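Conserved domain protein (Streptococcus pneumoniae, PDB 2FI0) is of unknown function but folds as a small, mainly helical protein of a single chain that carries a DUF1858 family domain. Local coordinates at residues V11-V15 and A16-D20; P23-L26 and E27-E31; A59-P62 and M63-V67; T69-N73 and G74-I78. All blocks are in the same frame, centred on the assembly; numbering follows the deposited sequence.

Interaction 1: V11-V15 and A16-D20; sequences VSIPV and AEVVD
The carbonyl oxygen of Pro14 is gripped by two amides of the following helical turn, Glu17 N at 3.0 Å and Val18 N at 3.4 Å from Pro14 O. Both bonds are weak: the first is sharply bent (126° at the hydrogen), the second straighter but long. Pro14 is the N-cap of helix 15-21, and the side chains around it form a hydrophobic staple, in which the residue before the cap reaches over to the fourth residue of the helix. Here Ile13 and Val18 play these parts, with Ile13 CG1 3.8 Å from Val18 CG2. Ile13 can do this because its CG1 branch is set between its own backbone N and carbonyl carbon (chi1 66°).

Glu17 folds back toward the start of the helix. Its CG stands beside its own backbone N (chi1 -70°) and the chain is extended from there, which lays the side chain along the Pro14 ring, the two running alongside each other. OE2 comes within 3.5 Å of Pro14 CD, while Ile13 lies nearly perpendicular to the glutamate and brings its CD1 to 3.8 Å from Glu17 OE1. A carboxylate at this end of a helix is probably favoured by the helix dipole.

Val15 faces the interior, against Phe34, Leu37 and Leu52, and backbone hydrogen bonds tie Val15 to Val50 and Ala16 to Gly47. The first i to i+4 bond of normal strength is Val19 N to Val15 O, at 3.0 Å, and between the same two residues, one turn apart, the methyl Val15 CG1 rests 4.2 Å from Val19 CG2.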
loop_
_atom_site.group_PDB
_atom_site.type_symbol
_atom_site.label_atom_id
_atom_site.label_comp_id
_atom_site.label_asym_id
_atom_site.label_seq_id
_atom_site.Cartn_x
_atom_site.Cartn_y
_atom_site.Cartn_z
ATOM N N VAL A 11 -0.447 5.942 -3.698
ATOM C CA VAL A 11 -0.520 4.625 -4.328
ATOM C C VAL A 11 0.375 4.560 -5.568
ATOM O O VAL A 11 0.446 3.526 -6.218
ATOM C CB VAL A 11 -1.993 4.208 -4.677
ATOM C CG1 VAL A 11 -2.829 4.065 -3.416
ATOM C CG2 VAL A 11 -2.656 5.189 -5.650
ATOM N N SER A 12 1.048 5.666 -5.890
ATOM C CA SER A 12 1.889 5.738 -7.078
ATOM C C SER A 12 3.379 5.593 -6.816
ATOM O O SER A 12 4.149 5.641 -7.754
ATOM C CB SER A 12 1.638 7.041 -7.842
ATOM O OG SER A 12 2.257 8.145 -7.207
ATOM N N ILE A 13 3.784 5.411 -5.562
ATOM C CA ILE A 13 5.191 5.242 -5.202
ATOM C C ILE A 13 5.431 3.780 -4.771
ATOM O O ILE A 13 4.476 3.064 -4.478
ATOM C CB ILE A 13 5.626 6.240 -4.072
ATOM C CG1 ILE A 13 4.901 5.952 -2.751
ATOM C CG2 ILE A 13 5.388 7.693 -4.508
ATOM C CD1 ILE A 13 5.451 6.717 -1.589
ATOM N N PRO A 14 6.701 3.329 -4.745
ATOM C CA PRO A 14 6.988 1.939 -4.364
ATOM C C PRO A 14 6.411 1.525 -3.010
ATOM O O PRO A 14 6.456 2.293 -2.065
ATOM C CB PRO A 14 8.527 1.884 -4.343
ATOM C CG PRO A 14 8.947 2.951 -5.283
ATOM C CD PRO A 14 7.930 4.057 -5.111
ATOM N N VAL A 15 5.875 0.312 -2.927
ATOM C CA VAL A 15 5.206 -0.141 -1.706
ATOM C C VAL A 15 6.132 -0.086 -0.475
ATOM O O VAL A 15 5.684 0.229 0.635
ATOM C CB VAL A 15 4.600 -1.558 -1.865
ATOM C CG1 VAL A 15 3.989 -2.026 -0.557
ATOM C CG2 VAL A 15 3.528 -1.541 -2.905
ATOM N N ALA A 16 7.413 -0.362 -0.679
ATOM C CA ALA A 16 8.406 -0.257 0.403
ATOM C C ALA A 16 8.482 1.154 1.024
ATOM O O ALA A 16 8.625 1.292 2.244
ATOM C CB ALA A 16 9.775 -0.680 -0.097
ATOM N N GLU A 17 8.403 2.188 0.188
ATOM C CA GLU A 17 8.423 3.567 0.676
ATOM C C GLU A 17 7.181 3.882 1.517
ATOM O O GLU A 17 7.248 4.607 2.514
ATOM C CB GLU A 17 8.495 4.555 -0.486
ATOM C CG GLU A 17 9.808 4.560 -1.213
ATOM C CD GLU A 17 9.875 5.617 -2.309
ATOM O OE1 GLU A 17 9.189 6.663 -2.186
ATOM O OE2 GLU A 17 10.632 5.400 -3.290
ATOM N N VAL A 18 6.048 3.344 1.093
ATOM C CA VAL A 18 4.827 3.480 1.858
ATOM C C VAL A 18 5.025 2.857 3.249
ATOM O O VAL A 18 4.737 3.487 4.251
ATOM C CB VAL A 18 3.611 2.850 1.141
ATOM C CG1 VAL A 18 2.397 2.914 2.021
ATOM C CG2 VAL A 18 3.338 3.555 -0.177
ATOM N N VAL A 19 5.541 1.631 3.294
ATOM C CA VAL A 19 5.608 0.871 4.541
ATOM C C VAL A 19 6.657 1.457 5.496
ATOM O O VAL A 19 6.440 1.480 6.703
ATOM C CB VAL A 19 5.846 -0.636 4.272
ATOM C CG1 VAL A 19 6.121 -1.409 5.580
ATOM C CG2 VAL A 19 4.659 -1.228 3.558
ATOM N N ASP A 20 7.769 1.937 4.941
ATOM C CA ASP A 20 8.780 2.651 5.707
ATOM C C ASP A 20 8.203 3.873 6.412
ATOM O O ASP A 20 8.507 4.125 7.573
ATOM C CB ASP A 20 9.941 3.089 4.797
ATOM C CG ASP A 20 10.832 1.927 4.372
ATOM O OD1 ASP A 20 10.808 0.852 5.021
ATOM O OD2 ASP A 20 11.570 2.096 3.381
#

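Interaction 2: P23-L26 and E27-E31; sequences PEVL and EILVE
Val25 O receives two amides of the next turn: Leu29 N, 3.0 Å from Val25 O in a nearly straight bond (163°), and Ile28 N, whose bent bond is weak. Leu26 O is met in turn by Val30 N at 3.0 Å. Side chains follow the same spacing. The CG1 methyl of Val25 lies 4.1 Å from Leu29 CD1, and its other methyl, CG2, is 4.2 Å from Ile28 CD1; with chi1 at 84°, CG2 stands anti to the backbone N, on the Ile28 side. Further round, Leu26 CD1 meets Val30 CG1 at 4.0 Å, the two side chains crossing at a slant.

On the solvent side a water molecule joins the segments, donating to Pro23 O and accepting from Glu27 N, 2.9 Å from each of these atoms. It serves an amide at the start of the helix, where the chain before it has helical backbone angles without the regular bonds.

The next shell fixes the inner face: Val25 leans on Val18 and Leu70, Leu29 on Val15 and Val19, and Ile28 on Thr69 and Tyr75. The arrangement is that of a short helix, 26-29, entered through a water-bridged turn, with Val25 and Leu29 buried in a small helical domain.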
loop_
_atom_site.group_PDB
_atom_site.type_symbol
_atom_site.label_atom_id
_atom_site.label_comp_id
_atom_site.label_asym_id
_atom_site.label_seq_id
_atom_site.Cartn_x
_atom_site.Cartn_y
_atom_site.Cartn_z
ATOM N N PRO A 23 4.689 2.123 9.124
ATOM C CA PRO A 23 4.845 0.701 9.497
ATOM C C PRO A 23 3.522 0.005 9.848
ATOM O O PRO A 23 3.332 -1.161 9.523
ATOM C CB PRO A 23 5.796 0.734 10.708
ATOM C CG PRO A 23 6.483 2.063 10.660
ATOM C CD PRO A 23 5.582 3.010 9.889
ATOM N N GLU A 24 2.610 0.742 10.472
ATOM C CA GLU A 24 1.274 0.232 10.850
ATOM C C GLU A 24 0.389 -0.176 9.665
ATOM O O GLU A 24 -0.575 -0.928 9.841
ATOM C CB GLU A 24 0.479 1.270 11.664
ATOM C CG GLU A 24 1.268 2.488 12.186
ATOM C CD GLU A 24 1.579 3.532 11.088
ATOM O OE1 GLU A 24 2.727 4.063 11.119
ATOM O OE2 GLU A 24 0.693 3.816 10.222
ATOM N N VAL A 25 0.673 0.336 8.472
ATOM C CA VAL A 25 -0.153 0.010 7.311
ATOM C C VAL A 25 0.139 -1.394 6.761
ATOM O O VAL A 25 -0.677 -1.933 6.025
ATOM C CB VAL A 25 -0.027 1.076 6.191
ATOM C CG1 VAL A 25 1.181 0.817 5.309
ATOM C CG2 VAL A 25 -1.317 1.131 5.344
ATOM N N LEU A 26 1.276 -1.993 7.134
ATOM C CA LEU A 26 1.643 -3.323 6.622
ATOM C C LEU A 26 0.577 -4.385 6.935
ATOM O O LEU A 26 0.212 -5.177 6.070
ATOM C CB LEU A 26 3.013 -3.763 7.160
ATOM C CG LEU A 26 3.565 -5.103 6.655
ATOM C CD1 LEU A 26 3.651 -5.116 5.132
ATOM C CD2 LEU A 26 4.919 -5.397 7.279
ATOM N N GLU A 27 0.066 -4.372 8.161
ATOM C CA GLU A 27 -0.985 -5.297 8.604
ATOM C C GLU A 27 -2.248 -5.215 7.726
ATOM O O GLU A 27 -2.965 -6.211 7.542
ATOM C CB GLU A 27 -1.352 -4.980 10.054
ATOM C CG GLU A 27 -2.452 -5.854 10.650
ATOM C CD GLU A 27 -2.833 -5.444 12.070
ATOM O OE1 GLU A 27 -2.920 -4.222 12.343
ATOM O OE2 GLU A 27 -3.059 -6.350 12.905
ATOM N N ILE A 28 -2.514 -4.023 7.198
ATOM C CA ILE A 28 -3.635 -3.820 6.302
ATOM C C ILE A 28 -3.313 -4.366 4.919
ATOM O O ILE A 28 -4.112 -5.092 4.345
ATOM C CB ILE A 28 -4.015 -2.328 6.204
ATOM C CG1 ILE A 28 -4.483 -1.820 7.575
ATOM C CG2 ILE A 28 -5.104 -2.145 5.158
ATOM C CD1 ILE A 28 -4.478 -0.320 7.713
ATOM N N LEU A 29 -2.141 -4.012 4.399
ATOM C CA LEU A 29 -1.736 -4.403 3.048
ATOM C C LEU A 29 -1.660 -5.923 2.840
ATOM O O LEU A 29 -1.990 -6.401 1.754
ATOM C CB LEU A 29 -0.389 -3.760 2.679
ATOM C CG LEU A 29 -0.368 -2.222 2.632
ATOM C CD1 LEU A 29 1.010 -1.733 2.146
ATOM C CD2 LEU A 29 -1.471 -1.653 1.760
ATOM N N VAL A 30 -1.245 -6.677 3.865
ATOM C CA VAL A 30 -1.135 -8.136 3.730
ATOM C C VAL A 30 -2.499 -8.806 3.600
ATOM O O VAL A 30 -2.599 -9.932 3.104
ATOM C CB VAL A 30 -0.318 -8.815 4.894
ATOM C CG1 VAL A 30 1.080 -8.204 5.005
ATOM C CG2 VAL A 30 -1.073 -8.757 6.231
ATOM N N GLU A 31 -3.542 -8.112 4.048
ATOM C CA GLU A 31 -4.917 -8.556 3.840
ATOM C C GLU A 31 -5.488 -8.079 2.495
ATOM O O GLU A 31 -6.627 -8.395 2.178
ATOM C CB GLU A 31 -5.809 -8.074 4.991
ATOM C CG GLU A 31 -5.437 -8.650 6.357
ATOM C CD GLU A 31 -5.592 -10.169 6.424
ATOM O OE1 GLU A 31 -4.772 -10.842 7.098
ATOM O OE2 GLU A 31 -6.532 -10.701 5.793
HETATM O O HOH W 1 1.562 -3.288 10.416
#

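Interaction 3: A59-P62 and M63-V67; sequences AGTP and MDKIV
The puckered ring of Pro62 meets Lys65 only loosely, with Pro62 CD 4.3 Å from Lys65 CB, and no aromatic ring, side-chain amide or guanidinium group takes part in the contact. The proline's carbonyl group does more. Pro62 O takes the amides of Lys65, at 3.0 Å from Lys65 N, and of Ile66, at 3.3 Å from Ile66 N. Both bonds are weak, the former because it is strongly bent (125°), the latter because it is long. Lys65 CB lies 3.3 Å from the same oxygen, Pro62 O.

Thr61 supplies the apolar part. With chi1 at -53° its OG1 stands beside the backbone N, which leaves the methyl CG2 anti to that nitrogen and 3.8 Å from Ile66 CG1, the two side chains roughly square to each other. The same methyl, Thr61 CG2, lies 3.9 Å from Lys65 CG, and thus fits between two neighbouring residues of the first turn. The other branch, OG1, is hydrogen-bonded to Leu32 O, which fixes the rotation of the threonine.

Outside the two segments, Met63 and Ile66 both pack on Ser56 of helix 52-59. Gly60, with positive phi, is where the chain leaves that helix. Two residues later Pro62 is the N-cap of helix 63-72, and the Thr61 methyl against Ile66 resembles a hydrophobic staple at the start of a helix, here within a tight helix-to-helix connection.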
loop_
_atom_site.group_PDB
_atom_site.type_symbol
_atom_site.label_atom_id
_atom_site.label_comp_id
_atom_site.label_asym_id
_atom_site.label_seq_id
_atom_site.Cartn_x
_atom_site.Cartn_y
_atom_site.Cartn_z
ATOM N N ALA A 59 -1.884 -8.418 -8.129
ATOM C CA ALA A 59 -2.532 -9.257 -7.109
ATOM C C ALA A 59 -4.006 -9.534 -7.401
ATOM O O ALA A 59 -4.628 -10.360 -6.729
ATOM C CB ALA A 59 -2.389 -8.642 -5.733
ATOM N N GLY A 60 -4.559 -8.847 -8.398
ATOM C CA GLY A 60 -5.975 -8.949 -8.712
ATOM C C GLY A 60 -6.887 -8.393 -7.633
ATOM O O GLY A 60 -8.004 -8.886 -7.473
ATOM N N THR A 61 -6.404 -7.390 -6.890
ATOM C CA THR A 61 -7.224 -6.639 -5.938
ATOM C C THR A 61 -7.674 -5.324 -6.597
ATOM O O THR A 61 -6.832 -4.509 -6.987
ATOM C CB THR A 61 -6.454 -6.286 -4.633
ATOM O OG1 THR A 61 -5.876 -7.467 -4.068
ATOM C CG2 THR A 61 -7.395 -5.649 -3.604
ATOM N N PRO A 62 -8.994 -5.108 -6.725
ATOM C CA PRO A 62 -9.467 -3.847 -7.307
ATOM C C PRO A 62 -9.004 -2.640 -6.499
ATOM O O PRO A 62 -9.000 -2.686 -5.272
ATOM C CB PRO A 62 -10.995 -3.976 -7.261
ATOM C CG PRO A 62 -11.263 -5.410 -7.103
ATOM C CD PRO A 62 -10.109 -5.986 -6.343
ATOM N N MET A 63 -8.592 -1.578 -7.183
ATOM C CA MET A 63 -8.134 -0.373 -6.489
ATOM C C MET A 63 -9.194 0.186 -5.550
ATOM O O MET A 63 -8.866 0.633 -4.463
ATOM C CB MET A 63 -7.686 0.720 -7.475
ATOM C CG MET A 63 -7.002 1.950 -6.799
ATOM S SD MET A 63 -5.749 1.582 -5.494
ATOM C CE MET A 63 -4.926 0.209 -6.238
ATOM N N ASP A 64 -10.457 0.166 -5.959
ATOM C CA ASP A 64 -11.526 0.653 -5.080
ATOM C C ASP A 64 -11.532 -0.058 -3.718
ATOM O O ASP A 64 -11.783 0.563 -2.700
ATOM C CB ASP A 64 -12.895 0.526 -5.757
ATOM C CG ASP A 64 -13.010 1.385 -7.027
ATOM O OD1 ASP A 64 -14.027 1.263 -7.766
ATOM O OD2 ASP A 64 -12.076 2.181 -7.294
ATOM N N LYS A 65 -11.253 -1.356 -3.710
ATOM C CA LYS A 65 -11.186 -2.139 -2.480
ATOM C C LYS A 65 -10.043 -1.629 -1.592
ATOM O O LYS A 65 -10.216 -1.466 -0.393
ATOM C CB LYS A 65 -11.010 -3.627 -2.830
ATOM C CG LYS A 65 -10.648 -4.566 -1.680
ATOM C CD LYS A 65 -11.862 -5.205 -1.046
ATOM C CE LYS A 65 -11.460 -6.244 -0.011
ATOM N NZ LYS A 65 -12.571 -6.450 0.960
ATOM N N ILE A 66 -8.889 -1.365 -2.201
ATOM C CA ILE A 66 -7.738 -0.834 -1.489
ATOM C C ILE A 66 -7.990 0.550 -0.940
ATOM O O ILE A 66 -7.665 0.812 0.210
ATOM C CB ILE A 66 -6.475 -0.813 -2.391
ATOM C CG1 ILE A 66 -6.006 -2.252 -2.636
ATOM C CG2 ILE A 66 -5.354 0.034 -1.750
ATOM C CD1 ILE A 66 -5.208 -2.440 -3.869
ATOM N N VAL A 67 -8.576 1.431 -1.757
ATOM C CA VAL A 67 -8.870 2.795 -1.323
ATOM C C VAL A 67 -9.882 2.807 -0.172
ATOM O O VAL A 67 -9.656 3.460 0.835
ATOM C CB VAL A 67 -9.314 3.698 -2.493
ATOM C CG1 VAL A 67 -9.732 5.085 -1.992
ATOM C CG2 VAL A 67 -8.167 3.841 -3.493
#

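Interaction 4: T69-N73 and G74-I78; sequences TLEAN and GYEVI
Backbone bonds between Leu70 and Tyr75 and between Glu71 and Gly74 end helix 63-72 in a Schellman motif: Tyr75 N reaches Leu70 O at 3.0 Å, and Gly74 N reaches Glu71 O at 3.1 Å. Gly74, with phi 104°, is the C-prime residue. Leu70 O also accepts from Asn73 N, which arrives from the opposite face of the carbonyl plane, and it lies at the edge of the Tyr75 ring, in the ring plane. Glu71 CA adds a C-H...O contact to Tyr75 O at 3.3 Å.

Among side-chain polar groups, Asn73 ND2 turns back to Thr69 O at 2.8 Å, standing above the carbonyl plane. The carboxylates of Glu71 and Glu76 come to 4.2 Å between their OE2 atoms, their planes 62° apart. One water donates to both OE2 atoms and accepts from Val77 N, which probably eases the repulsion.

Apolar contacts centre on Leu70, whose CB is 4.2 Å from Tyr75 CB. Leu70 CB also meets Val77 CG2, at 3.9 Å, with the valine side chain set almost perpendicular to the leucine.

Beyond the turn, strand 76-78 pairs in parallel with strand 8-10, whose Ile9 touches both Leu70 and Tyr75, while Asn73 packs on helix 26-29.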
loop_
_atom_site.group_PDB
_atom_site.type_symbol
_atom_site.label_atom_id
_atom_site.label_comp_id
_atom_site.label_asym_id
_atom_site.label_seq_id
_atom_site.Cartn_x
_atom_site.Cartn_y
_atom_site.Cartn_z
ATOM N N THR A 69 -10.561 0.399 1.979
ATOM C CA THR A 69 -9.934 -0.210 3.156
ATOM C C THR A 69 -8.993 0.774 3.847
ATOM O O THR A 69 -9.037 0.939 5.069
ATOM C CB THR A 69 -9.176 -1.493 2.773
ATOM O OG1 THR A 69 -10.062 -2.381 2.083
ATOM C CG2 THR A 69 -8.638 -2.192 4.015
ATOM N N LEU A 70 -8.168 1.448 3.057
ATOM C CA LEU A 70 -7.253 2.428 3.606
ATOM C C LEU A 70 -7.981 3.585 4.267
ATOM O O LEU A 70 -7.641 3.966 5.385
ATOM C CB LEU A 70 -6.273 2.921 2.533
ATOM C CG LEU A 70 -5.201 1.915 2.085
ATOM C CD1 LEU A 70 -4.416 2.472 0.881
ATOM C CD2 LEU A 70 -4.254 1.561 3.229
ATOM N N GLU A 71 -8.997 4.139 3.596
ATOM C CA GLU A 71 -9.822 5.190 4.204
ATOM C C GLU A 71 -10.511 4.726 5.491
ATOM O O GLU A 71 -10.526 5.454 6.458
ATOM C CB GLU A 71 -10.836 5.728 3.207
ATOM C CG GLU A 71 -10.187 6.440 2.030
ATOM C CD GLU A 71 -11.196 7.092 1.098
ATOM O OE1 GLU A 71 -12.336 6.592 0.958
ATOM O OE2 GLU A 71 -10.836 8.113 0.479
ATOM N N ALA A 72 -11.046 3.509 5.501
ATOM C CA ALA A 72 -11.679 2.928 6.700
ATOM C C ALA A 72 -10.729 2.741 7.887
ATOM O O ALA A 72 -11.180 2.589 9.002
ATOM C CB ALA A 72 -12.305 1.585 6.365
ATOM N N ASN A 73 -9.427 2.697 7.638
ATOM C CA ASN A 73 -8.440 2.555 8.699
ATOM C C ASN A 73 -7.689 3.866 8.998
ATOM O O ASN A 73 -6.662 3.864 9.671
ATOM C CB ASN A 73 -7.480 1.424 8.349
ATOM C CG ASN A 73 -8.122 0.051 8.485
ATOM O OD1 ASN A 73 -8.233 -0.491 9.594
ATOM N ND2 ASN A 73 -8.553 -0.523 7.354
ATOM N N GLY A 74 -8.199 4.980 8.494
ATOM C CA GLY A 74 -7.707 6.302 8.888
ATOM C C GLY A 74 -6.816 7.035 7.894
ATOM O O GLY A 74 -6.344 8.142 8.181
ATOM N N TYR A 75 -6.600 6.455 6.723
ATOM C CA TYR A 75 -5.677 7.036 5.763
ATOM C C TYR A 75 -6.387 7.869 4.709
ATOM O O TYR A 75 -7.530 7.619 4.370
ATOM C CB TYR A 75 -4.831 5.946 5.113
ATOM C CG TYR A 75 -3.981 5.195 6.110
ATOM C CD1 TYR A 75 -2.717 5.663 6.464
ATOM C CD2 TYR A 75 -4.441 4.031 6.707
ATOM C CE1 TYR A 75 -1.936 4.987 7.384
ATOM C CE2 TYR A 75 -3.679 3.353 7.634
ATOM C CZ TYR A 75 -2.425 3.833 7.972
ATOM O OH TYR A 75 -1.649 3.154 8.875
ATOM N N GLU A 76 -5.673 8.866 4.206
ATOM C CA GLU A 76 -6.062 9.620 3.042
ATOM C C GLU A 76 -5.206 9.185 1.872
ATOM O O GLU A 76 -3.992 9.170 1.970
ATOM C CB GLU A 76 -5.850 11.109 3.316
ATOM C CG GLU A 76 -6.820 11.993 2.587
ATOM C CD GLU A 76 -8.251 11.822 3.105
ATOM O OE1 GLU A 76 -8.480 12.012 4.327
ATOM O OE2 GLU A 76 -9.122 11.480 2.285
ATOM N N VAL A 77 -5.846 8.859 0.747
ATOM C CA VAL A 77 -5.156 8.281 -0.376
ATOM C C VAL A 77 -4.906 9.304 -1.478
ATOM O O VAL A 77 -5.787 10.061 -1.827
ATOM C CB VAL A 77 -5.956 7.107 -0.924
ATOM C CG1 VAL A 77 -5.253 6.499 -2.127
ATOM C CG2 VAL A 77 -6.161 6.063 0.178
ATOM N N ILE A 78 -3.698 9.311 -2.034
ATOM C CA ILE A 78 -3.375 10.187 -3.158
ATOM C C ILE A 78 -2.699 9.373 -4.245
ATOM O O ILE A 78 -2.417 8.203 -4.044
ATOM C CB ILE A 78 -2.494 11.402 -2.726
ATOM C CG1 ILE A 78 -1.110 10.961 -2.232
ATOM C CG2 ILE A 78 -3.203 12.218 -1.632
ATOM C CD1 ILE A 78 -0.178 12.130 -1.958
HETATM O O HOH W 2 -8.658 9.347 0.575
#

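Interactions 1 and 3 are two helix starts of like design, each with a proline N-cap, about 15 Å apart between centres on opposite sides of the chain's centre; interaction 3 lies at the surface. Interaction 2 packs on interaction 1 through Val19 CG2, 3.9 Å from Leu29 CD1. It also meets interaction 4, where Val25 CG2 is 3.6 Å from Leu70 CD2 and Glu24 OE2 lies 2.8 Å from Tyr75 OH, a probable hydrogen bond. Interaction 4 returns to interaction 1 by Val11 N, 3.0 Å from Ile78 O, probably also hydrogen-bonded. Interactions 3 and 4 lie at the two ends of helix 63-72 and meet through Val67 CG2, 4.2 Å from Val77 CG1.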